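Local coordinates for protein glucose-permease IIA component (Mycoplasma capricolum, PDB 2GPR) that probably takes a phosphoryl group from phospho-HPr onto a histidine and passes it to the EIIB domain, driving phosphotransferase-system glucose uptake, at residues N7-I18 with G142-L153; N45-L55 with Q99-V110. All blocks are in the same frame, centred on the assembly; numbering follows the deposited sequence.

Contact 1: residues N7-I18 with G142-L153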
loop_
_atom_site.group_PDB
_atom_site.type_symbol
_atom_site.label_atom_id
_atom_site.label_comp_id
_atom_site.label_asym_id
_atom_site.label_seq_id
_atom_site.Cartn_x
_atom_site.Cartn_y
_atom_site.Cartn_z
ATOM N N ASN A 7 -0.021 13.856 13.175
ATOM C CA ASN A 7 -0.739 12.967 12.275
ATOM C C ASN A 7 0.196 12.196 11.358
ATOM O O ASN A 7 1.429 12.372 11.369
ATOM C CB ASN A 7 -1.860 13.658 11.470
ATOM C CG ASN A 7 -1.394 14.710 10.445
ATOM O OD1 ASN A 7 -0.834 15.755 10.782
ATOM N ND2 ASN A 7 -1.744 14.502 9.178
ATOM N N LEU A 8 -0.391 11.243 10.630
ATOM C CA LEU A 8 0.373 10.492 9.686
ATOM C C LEU A 8 -0.174 10.705 8.297
ATOM O O LEU A 8 -1.323 10.485 8.016
ATOM C CB LEU A 8 0.532 9.000 10.005
ATOM C CG LEU A 8 1.330 8.287 8.887
ATOM C CD1 LEU A 8 2.698 7.867 9.356
ATOM C CD2 LEU A 8 0.551 7.136 8.285
ATOM N N LYS A 9 0.639 11.183 7.438
ATOM C CA LYS A 9 0.201 11.415 6.085
ATOM C C LYS A 9 0.514 10.221 5.210
ATOM O O LYS A 9 1.647 9.734 5.192
ATOM C CB LYS A 9 0.904 12.626 5.539
ATOM C CG LYS A 9 0.098 13.884 5.744
ATOM C CD LYS A 9 0.918 15.151 5.392
ATOM C CE LYS A 9 2.007 14.812 4.361
ATOM N NZ LYS A 9 2.867 15.962 3.991
ATOM N N VAL A 10 -0.477 9.714 4.469
ATOM C CA VAL A 10 -0.175 8.595 3.616
ATOM C C VAL A 10 -0.181 8.995 2.168
ATOM O O VAL A 10 -1.085 9.661 1.790
ATOM C CB VAL A 10 -0.769 7.214 4.025
ATOM C CG1 VAL A 10 -1.186 7.124 5.491
ATOM C CG2 VAL A 10 -1.795 6.601 3.094
ATOM N N LEU A 11 0.875 8.687 1.377
ATOM C CA LEU A 11 0.916 9.066 -0.060
ATOM C C LEU A 11 0.393 7.973 -1.019
ATOM O O LEU A 11 0.188 6.806 -0.671
ATOM C CB LEU A 11 2.302 9.580 -0.578
ATOM C CG LEU A 11 3.130 10.475 0.349
ATOM C CD1 LEU A 11 4.371 10.969 -0.365
ATOM C CD2 LEU A 11 2.352 11.664 0.897
ATOM N N ALA A 12 0.185 8.332 -2.256
ATOM C CA ALA A 12 -0.183 7.343 -3.216
ATOM C C ALA A 12 1.109 6.735 -3.783
ATOM O O ALA A 12 1.988 7.472 -4.199
ATOM C CB ALA A 12 -0.975 8.008 -4.303
ATOM N N PRO A 13 1.259 5.392 -3.732
ATOM C CA PRO A 13 2.447 4.653 -4.226
ATOM C C PRO A 13 2.539 4.486 -5.762
ATOM O O PRO A 13 3.582 4.164 -6.331
ATOM C CB PRO A 13 2.338 3.280 -3.620
ATOM C CG PRO A 13 0.922 3.133 -3.103
ATOM C CD PRO A 13 0.397 4.525 -2.881
ATOM N N CYS A 14 1.423 4.700 -6.446
ATOM C CA CYS A 14 1.398 4.698 -7.879
ATOM C C CYS A 14 0.334 5.680 -8.406
ATOM O O CYS A 14 -0.398 6.368 -7.650
ATOM C CB CYS A 14 1.188 3.323 -8.462
ATOM S SG CYS A 14 -0.369 2.670 -7.920
ATOM N N ASP A 15 0.272 5.789 -9.702
ATOM C CA ASP A 15 -0.714 6.649 -10.230
ATOM C C ASP A 15 -1.977 5.814 -10.319
ATOM O O ASP A 15 -1.883 4.601 -10.367
ATOM C CB ASP A 15 -0.259 7.254 -11.595
ATOM C CG ASP A 15 0.692 8.456 -11.504
ATOM O OD1 ASP A 15 1.086 8.790 -10.277
ATOM O OD2 ASP A 15 1.025 9.093 -12.493
ATOM N N GLY A 16 -3.160 6.437 -10.274
ATOM C CA GLY A 16 -4.427 5.692 -10.372
ATOM C C GLY A 16 -5.546 6.292 -9.528
ATOM O O GLY A 16 -5.498 7.459 -9.138
ATOM N N THR A 17 -6.553 5.466 -9.237
ATOM C CA THR A 17 -7.674 5.908 -8.460
ATOM C C THR A 17 -7.726 5.257 -7.106
ATOM O O THR A 17 -7.736 4.039 -6.992
ATOM C CB THR A 17 -8.953 5.465 -9.170
ATOM O OG1 THR A 17 -8.782 5.620 -10.547
ATOM C CG2 THR A 17 -10.190 6.204 -8.653
ATOM N N ILE A 18 -7.881 6.049 -6.079
ATOM C CA ILE A 18 -8.112 5.482 -4.793
ATOM C C ILE A 18 -9.574 5.048 -4.818
ATOM O O ILE A 18 -10.419 5.776 -5.326
ATOM C CB ILE A 18 -7.807 6.459 -3.667
ATOM C CG1 ILE A 18 -6.320 6.869 -3.740
ATOM C CG2 ILE A 18 -8.144 5.842 -2.298
ATOM C CD1 ILE A 18 -5.347 5.676 -3.628
ATOM N N GLY A 142 -10.800 9.237 -5.546
ATOM C CA GLY A 142 -10.723 9.698 -6.886
ATOM C C GLY A 142 -9.367 9.484 -7.505
ATOM O O GLY A 142 -8.590 8.667 -7.033
ATOM N N GLU A 143 -9.146 10.234 -8.620
ATOM C CA GLU A 143 -7.965 10.206 -9.459
ATOM C C GLU A 143 -6.776 10.937 -8.775
ATOM O O GLU A 143 -6.907 12.078 -8.290
ATOM C CB GLU A 143 -8.334 10.762 -10.846
ATOM C CG GLU A 143 -7.776 9.960 -12.047
ATOM C CD GLU A 143 -8.390 8.580 -12.275
ATOM O OE1 GLU A 143 -8.873 7.901 -11.383
ATOM O OE2 GLU A 143 -8.310 8.176 -13.537
ATOM N N VAL A 144 -5.616 10.234 -8.655
ATOM C CA VAL A 144 -4.435 10.745 -7.947
ATOM C C VAL A 144 -3.138 10.520 -8.671
ATOM O O VAL A 144 -3.002 9.733 -9.582
ATOM C CB VAL A 144 -4.248 10.132 -6.528
ATOM C CG1 VAL A 144 -5.415 10.434 -5.598
ATOM C CG2 VAL A 144 -4.028 8.629 -6.604
ATOM N N LYS A 145 -2.149 11.209 -8.174
ATOM C CA LYS A 145 -0.825 11.079 -8.655
ATOM C C LYS A 145 0.029 10.522 -7.564
ATOM O O LYS A 145 -0.133 10.860 -6.368
ATOM C CB LYS A 145 -0.299 12.401 -9.128
ATOM C CG LYS A 145 -1.084 12.874 -10.329
ATOM C CD LYS A 145 -0.425 12.478 -11.641
ATOM C CE LYS A 145 0.337 13.637 -12.323
ATOM N NZ LYS A 145 0.398 13.551 -13.800
ATOM N N GLN A 146 0.933 9.650 -7.972
ATOM C CA GLN A 146 1.851 9.032 -7.027
ATOM C C GLN A 146 2.585 10.103 -6.212
ATOM O O GLN A 146 3.235 10.984 -6.792
ATOM C CB GLN A 146 2.879 8.150 -7.775
ATOM C CG GLN A 146 3.925 7.545 -6.852
ATOM C CD GLN A 146 5.138 8.402 -6.733
ATOM O OE1 GLN A 146 5.658 8.684 -5.612
ATOM N NE2 GLN A 146 5.640 8.772 -7.918
ATOM N N GLY A 147 2.466 10.049 -4.871
ATOM C CA GLY A 147 3.141 11.013 -4.008
ATOM C C GLY A 147 2.192 12.114 -3.534
ATOM O O GLY A 147 2.609 13.148 -2.997
ATOM N N ASP A 148 0.913 11.883 -3.767
ATOM C CA ASP A 148 -0.118 12.815 -3.404
ATOM C C ASP A 148 -0.590 12.412 -2.083
ATOM O O ASP A 148 -0.739 11.219 -1.872
ATOM C CB ASP A 148 -1.364 12.592 -4.323
ATOM C CG ASP A 148 -1.399 13.259 -5.665
ATOM O OD1 ASP A 148 -0.293 13.814 -5.969
ATOM O OD2 ASP A 148 -2.368 13.260 -6.396
ATOM N N VAL A 149 -0.960 13.352 -1.250
ATOM C CA VAL A 149 -1.571 12.923 -0.020
ATOM C C VAL A 149 -2.932 12.280 -0.337
ATOM O O VAL A 149 -3.662 12.716 -1.216
ATOM C CB VAL A 149 -1.625 13.972 1.077
ATOM C CG1 VAL A 149 -2.522 13.466 2.201
ATOM C CG2 VAL A 149 -0.231 14.181 1.610
ATOM N N VAL A 150 -3.253 11.214 0.381
ATOM C CA VAL A 150 -4.409 10.363 0.147
ATOM C C VAL A 150 -5.144 9.981 1.460
ATOM O O VAL A 150 -6.250 9.465 1.452
ATOM C CB VAL A 150 -3.874 9.142 -0.660
ATOM C CG1 VAL A 150 -4.479 7.796 -0.291
ATOM C CG2 VAL A 150 -4.001 9.393 -2.153
ATOM N N ALA A 151 -4.529 10.236 2.602
ATOM C CA ALA A 151 -5.138 9.930 3.880
ATOM C C ALA A 151 -4.318 10.400 5.015
ATOM O O ALA A 151 -3.114 10.567 4.960
ATOM C CB ALA A 151 -5.432 8.467 4.075
ATOM N N ILE A 152 -5.031 10.636 6.059
ATOM C CA ILE A 152 -4.510 11.118 7.318
ATOM C C ILE A 152 -4.950 10.147 8.347
ATOM O O ILE A 152 -6.136 9.789 8.357
ATOM C CB ILE A 152 -5.142 12.485 7.676
ATOM C CG1 ILE A 152 -4.820 13.517 6.622
ATOM C CG2 ILE A 152 -4.684 12.980 9.035
ATOM C CD1 ILE A 152 -3.353 13.872 6.593
ATOM N N LEU A 153 -3.959 9.655 9.104
ATOM C CA LEU A 153 -4.116 8.762 10.267
ATOM C C LEU A 153 -3.711 9.685 11.387
ATOM O O LEU A 153 -2.546 10.037 11.516
ATOM C CB LEU A 153 -3.290 7.421 10.176
ATOM C CG LEU A 153 -3.643 6.395 11.283
ATOM C CD1 LEU A 153 -4.843 5.511 10.913
ATOM C CD2 LEU A 153 -2.432 5.519 11.594
#

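Contact 2: residues N45-L55 with Q99-V110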
loop_
_atom_site.group_PDB
_atom_site.type_symbol
_atom_site.label_atom_id
_atom_site.label_comp_id
_atom_site.label_asym_id
_atom_site.label_seq_id
_atom_site.Cartn_x
_atom_site.Cartn_y
_atom_site.Cartn_z
ATOM N N ASN A 45 3.252 1.550 -13.065
ATOM C CA ASN A 45 3.820 0.293 -12.665
ATOM C C ASN A 45 4.586 0.361 -11.388
ATOM O O ASN A 45 4.590 -0.598 -10.580
ATOM C CB ASN A 45 4.714 -0.247 -13.754
ATOM C CG ASN A 45 4.065 -0.012 -15.084
ATOM O OD1 ASN A 45 4.305 1.057 -15.673
ATOM N ND2 ASN A 45 3.075 -0.861 -15.443
ATOM N N ASP A 46 5.221 1.501 -11.217
ATOM C CA ASP A 46 6.001 1.769 -10.040
ATOM C C ASP A 46 5.170 1.978 -8.761
ATOM O O ASP A 46 4.224 2.750 -8.694
ATOM C CB ASP A 46 7.067 2.819 -10.298
ATOM C CG ASP A 46 7.746 2.593 -11.656
ATOM O OD1 ASP A 46 7.935 1.321 -11.941
ATOM O OD2 ASP A 46 8.118 3.496 -12.402
ATOM N N PHE A 47 5.476 1.192 -7.757
ATOM C CA PHE A 47 4.819 1.326 -6.522
ATOM C C PHE A 47 5.857 1.877 -5.591
ATOM O O PHE A 47 6.998 1.393 -5.611
ATOM C CB PHE A 47 4.241 0.007 -6.040
ATOM C CG PHE A 47 3.042 -0.415 -6.818
ATOM C CD1 PHE A 47 3.186 -0.857 -8.130
ATOM C CD2 PHE A 47 1.773 -0.381 -6.240
ATOM C CE1 PHE A 47 2.062 -1.238 -8.855
ATOM C CE2 PHE A 47 0.631 -0.750 -6.954
ATOM C CZ PHE A 47 0.788 -1.132 -8.285
ATOM N N HIS A 48 5.485 2.955 -4.858
ATOM C CA HIS A 48 6.400 3.651 -3.992
ATOM C C HIS A 48 5.944 3.539 -2.580
ATOM O O HIS A 48 4.813 3.272 -2.337
ATOM C CB HIS A 48 6.485 5.154 -4.358
ATOM C CG HIS A 48 7.193 5.442 -5.646
ATOM N ND1 HIS A 48 6.547 5.346 -6.860
ATOM C CD2 HIS A 48 8.495 5.746 -5.901
ATOM C CE1 HIS A 48 7.453 5.621 -7.812
ATOM N NE2 HIS A 48 8.631 5.868 -7.265
ATOM N N ALA A 49 6.813 3.809 -1.647
ATOM C CA ALA A 49 6.436 3.816 -0.282
ATOM C C ALA A 49 5.437 4.964 0.052
ATOM O O ALA A 49 5.648 6.151 -0.240
ATOM C CB ALA A 49 7.698 3.896 0.569
ATOM N N PRO A 50 4.376 4.602 0.744
ATOM C CA PRO A 50 3.321 5.518 1.191
ATOM C C PRO A 50 3.699 6.361 2.388
ATOM O O PRO A 50 3.106 7.384 2.639
ATOM C CB PRO A 50 2.167 4.618 1.601
ATOM C CG PRO A 50 2.568 3.148 1.306
ATOM C CD PRO A 50 3.932 3.177 0.656
ATOM N N VAL A 51 4.654 5.874 3.161
ATOM C CA VAL A 51 5.198 6.528 4.348
ATOM C C VAL A 51 6.660 6.135 4.552
ATOM O O VAL A 51 7.287 5.339 3.803
ATOM C CB VAL A 51 4.416 6.222 5.620
ATOM C CG1 VAL A 51 2.944 6.577 5.463
ATOM C CG2 VAL A 51 4.579 4.733 5.941
ATOM N N SER A 52 7.222 6.681 5.585
ATOM C CA SER A 52 8.562 6.329 5.922
ATOM C C SER A 52 8.552 5.385 7.102
ATOM O O SER A 52 7.745 5.519 8.017
ATOM C CB SER A 52 9.370 7.549 6.172
ATOM O OG SER A 52 9.142 8.401 5.075
ATOM N N GLY A 53 9.415 4.380 7.055
ATOM C CA GLY A 53 9.482 3.399 8.139
ATOM C C GLY A 53 10.385 2.268 7.749
ATOM O O GLY A 53 11.205 2.437 6.845
ATOM N N LYS A 54 10.224 1.135 8.410
ATOM C CA LYS A 54 11.010 -0.057 8.148
ATOM C C LYS A 54 10.232 -1.112 7.406
ATOM O O LYS A 54 9.091 -1.470 7.770
ATOM C CB LYS A 54 11.448 -0.670 9.438
ATOM C CG LYS A 54 12.892 -1.076 9.390
ATOM C CD LYS A 54 13.146 -2.315 10.199
ATOM C CE LYS A 54 12.680 -2.188 11.627
ATOM N NZ LYS A 54 13.199 -3.321 12.405
ATOM N N LEU A 55 10.852 -1.629 6.363
ATOM C CA LEU A 55 10.231 -2.693 5.594
ATOM C C LEU A 55 10.292 -3.933 6.487
ATOM O O LEU A 55 11.191 -4.786 6.374
ATOM C CB LEU A 55 11.043 -2.962 4.314
ATOM C CG LEU A 55 10.269 -3.077 3.006
ATOM C CD1 LEU A 55 11.230 -3.401 1.863
ATOM C CD2 LEU A 55 9.244 -4.175 3.064
ATOM N N GLN A 99 14.751 -3.217 5.660
ATOM C CA GLN A 99 15.272 -1.948 5.080
ATOM C C GLN A 99 14.443 -0.729 5.543
ATOM O O GLN A 99 13.219 -0.774 5.628
ATOM C CB GLN A 99 15.172 -2.024 3.523
ATOM C CG GLN A 99 15.527 -0.720 2.759
ATOM C CD GLN A 99 15.546 -0.885 1.217
ATOM O OE1 GLN A 99 15.159 0.048 0.423
ATOM N NE2 GLN A 99 16.068 -2.036 0.755
ATOM N N GLU A 100 15.076 0.378 5.793
ATOM C CA GLU A 100 14.318 1.508 6.121
ATOM C C GLU A 100 14.049 2.267 4.788
ATOM O O GLU A 100 14.880 2.253 3.852
ATOM C CB GLU A 100 15.063 2.450 7.054
ATOM C CG GLU A 100 14.434 2.572 8.443
ATOM C CD GLU A 100 14.785 3.887 9.143
ATOM O OE1 GLU A 100 14.157 4.969 8.833
ATOM O OE2 GLU A 100 15.709 3.910 10.041
ATOM N N VAL A 101 12.816 2.770 4.610
ATOM C CA VAL A 101 12.471 3.457 3.391
ATOM C C VAL A 101 11.916 4.818 3.693
ATOM O O VAL A 101 11.437 5.062 4.786
ATOM C CB VAL A 101 11.469 2.705 2.545
ATOM C CG1 VAL A 101 12.142 1.593 1.749
ATOM C CG2 VAL A 101 10.346 2.150 3.429
ATOM N N ASN A 102 11.942 5.677 2.668
ATOM C CA ASN A 102 11.360 7.027 2.747
ATOM C C ASN A 102 10.129 7.085 1.868
ATOM O O ASN A 102 10.120 6.505 0.755
ATOM C CB ASN A 102 12.323 8.185 2.394
ATOM C CG ASN A 102 13.347 8.499 3.479
ATOM O OD1 ASN A 102 14.509 8.829 3.190
ATOM N ND2 ASN A 102 12.922 8.420 4.740
ATOM N N ALA A 103 9.080 7.722 2.383
ATOM C CA ALA A 103 7.853 7.792 1.639
ATOM C C ALA A 103 8.106 8.370 0.287
ATOM O O ALA A 103 8.808 9.354 0.147
ATOM C CB ALA A 103 6.819 8.572 2.400
ATOM N N GLY A 104 7.563 7.728 -0.712
ATOM C CA GLY A 104 7.838 8.101 -2.084
ATOM C C GLY A 104 9.027 7.299 -2.690
ATOM O O GLY A 104 9.332 7.419 -3.863
ATOM N N ASP A 105 9.738 6.487 -1.882
ATOM C CA ASP A 105 10.820 5.653 -2.458
ATOM C C ASP A 105 10.180 4.553 -3.268
ATOM O O ASP A 105 9.043 4.188 -3.021
ATOM C CB ASP A 105 11.725 4.966 -1.451
ATOM C CG ASP A 105 12.642 5.891 -0.770
ATOM O OD1 ASP A 105 12.800 7.005 -1.419
ATOM O OD2 ASP A 105 13.115 5.649 0.305
ATOM N N LYS A 106 10.888 4.052 -4.267
ATOM C CA LYS A 106 10.321 3.045 -5.082
ATOM C C LYS A 106 10.413 1.721 -4.385
ATOM O O LYS A 106 11.471 1.396 -3.841
ATOM C CB LYS A 106 11.006 3.009 -6.417
ATOM C CG LYS A 106 10.179 2.272 -7.440
ATOM C CD LYS A 106 10.694 2.436 -8.855
ATOM C CE LYS A 106 12.198 2.537 -8.932
ATOM N NZ LYS A 106 12.662 3.040 -10.244
ATOM N N LEU A 107 9.359 0.904 -4.394
ATOM C CA LEU A 107 9.527 -0.388 -3.761
ATOM C C LEU A 107 9.825 -1.425 -4.810
ATOM O O LEU A 107 10.826 -2.159 -4.755
ATOM C CB LEU A 107 8.328 -0.771 -2.914
ATOM C CG LEU A 107 8.067 0.300 -1.889
ATOM C CD1 LEU A 107 6.760 0.036 -1.171
ATOM C CD2 LEU A 107 9.245 0.397 -0.915
ATOM N N VAL A 108 8.961 -1.435 -5.810
ATOM C CA VAL A 108 9.097 -2.402 -6.849
ATOM C C VAL A 108 8.466 -1.931 -8.179
ATOM O O VAL A 108 7.732 -0.930 -8.258
ATOM C CB VAL A 108 8.430 -3.679 -6.358
ATOM C CG1 VAL A 108 6.992 -3.328 -6.136
ATOM C CG2 VAL A 108 8.563 -4.867 -7.317
ATOM N N THR A 109 8.773 -2.683 -9.228
ATOM C CA THR A 109 8.200 -2.422 -10.504
ATOM C C THR A 109 7.448 -3.666 -10.957
ATOM O O THR A 109 7.996 -4.778 -10.980
ATOM C CB THR A 109 9.223 -1.903 -11.531
ATOM O OG1 THR A 109 10.069 -0.959 -10.894
ATOM C CG2 THR A 109 8.509 -1.288 -12.766
ATOM N N VAL A 110 6.150 -3.493 -11.223
ATOM C CA VAL A 110 5.312 -4.627 -11.612
ATOM C C VAL A 110 4.890 -4.688 -13.069
ATOM O O VAL A 110 4.305 -3.759 -13.606
ATOM C CB VAL A 110 4.057 -4.703 -10.782
ATOM C CG1 VAL A 110 3.308 -5.977 -11.137
ATOM C CG2 VAL A 110 4.436 -4.709 -9.321
#

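Contact 1: residues N7-I18 with G142-L153
The carboxylate of Asp15 and the side-chain amide of Gln146 are nearly parallel, their planes 18° apart, but the acid grips the backbone of Gln146. With chi1 at -81°, CG of Asp15 stands beside its own backbone N and OD1 reaches Gln146 N at 2.5 Å, a modelled length probably too short. OD2 is crossed at an angle by the aliphatic CD of Lys145, 3.8 Å away. Within 142-153, Asp148 OD2 accepts Lys145 N from above the carboxylate plane, across the type II turn Lys145-Asp148, though the model is strained here. Gly147 supplies the positive phi that this turn needs, and its N bonds to Ala12 O at 2.7 Å.

Beyond the turn, strands 8-11 and 149-153 run antiparallel, with a classic beta bulge where Val150 and Ala151 both face Val10: Val150 N meets Val10 O at 3.0 Å, while Ala151 O receives Val10 N. The small CB of Ala12 touches two valines lying to one side, Val144 CG2 at 3.9 Å and Val150 CG2 at 4.0 Å. Ile18 and Val150 reach tip to tip, CG1 to CG2 3.8 Å, and Phe38 of strand 36-42 packs on both.

Beta-branched and small apolar side chains fill the inner side; acids and glycine shape the outer turn. Donated N-H groups would be expected to favour ionised carboxylates, and Asp15 ties the turn to 7-18.

Contact 2: residues N45-L55 with Q99-V110
Lys106 crosses His48 at an angle, and its first two methylenes, CB and CG, do the touching. Its CB is 3.8 Å from His48 CD2, and CG, placed anti to the backbone N (chi1 -162°), sits over one face of the imidazole, offset toward the ring's periphery, in a CH-pi contact 4.2 Å from the centroid. CD then passes Asp46 CB at 3.9 Å. Beyond it the chain bends at chi3, and NZ makes no contact with the Asp46 carboxylate; the charged end forms a cation-pi pair with Phe94. A long lysine suits this place, its first methylenes packing on the imidazole while its charged end reaches Phe94.

Leu107 and Val108 both face Phe47 in a classic beta bulge. Phe47 O accepts Leu107 N at 2.7 Å and, weakly, Val108 N, while Phe47 N gives a straight bond to Val108 O. Leu107 CD2 comes within 4.1 Å of Ala49 CB. In the type II turn Asn102-Asp105, Gly104 takes the positive phi, Asp105 OD2 binds Asn102 N at 2.6 Å, and Ser52 OG receives Ala103 N at 2.8 Å.

Strand 46-48 forms one border of a small sheet, with 106-110 between it and 91-93. Phe47 and Leu107 pack on Leu77 of strand 74-78, whereas Val108 meets Phe65 of strand 64-68 and Phe91 of strand 91-93. Farther along, 53-55 pairs with 100-101 at the border of the large sheet.

Contacts 1 and 2 follow one plan: an Ala-Pro corner leading to a glycine faces a type II turn, with a classic bulge in the strand that follows. They join directly, since Leu11 N and Pro13 O probably bond to Pro50 O and His48 N. Each is partly buried, apolar side chains inward and turns outward, contact 1 with somewhat more exposed residues. Each also reaches an outer strand of the large sheet, 16-19 or 100-101. The turn's N-H acceptor is the Asp15 carboxylate in contact 1 but the Ser52 hydroxyl in contact 2, which adds an imidazole and a phenyl ring. Pro13 and Phe47 side chains each come within about 10 Å of that of His78, the probable phosphorylation site.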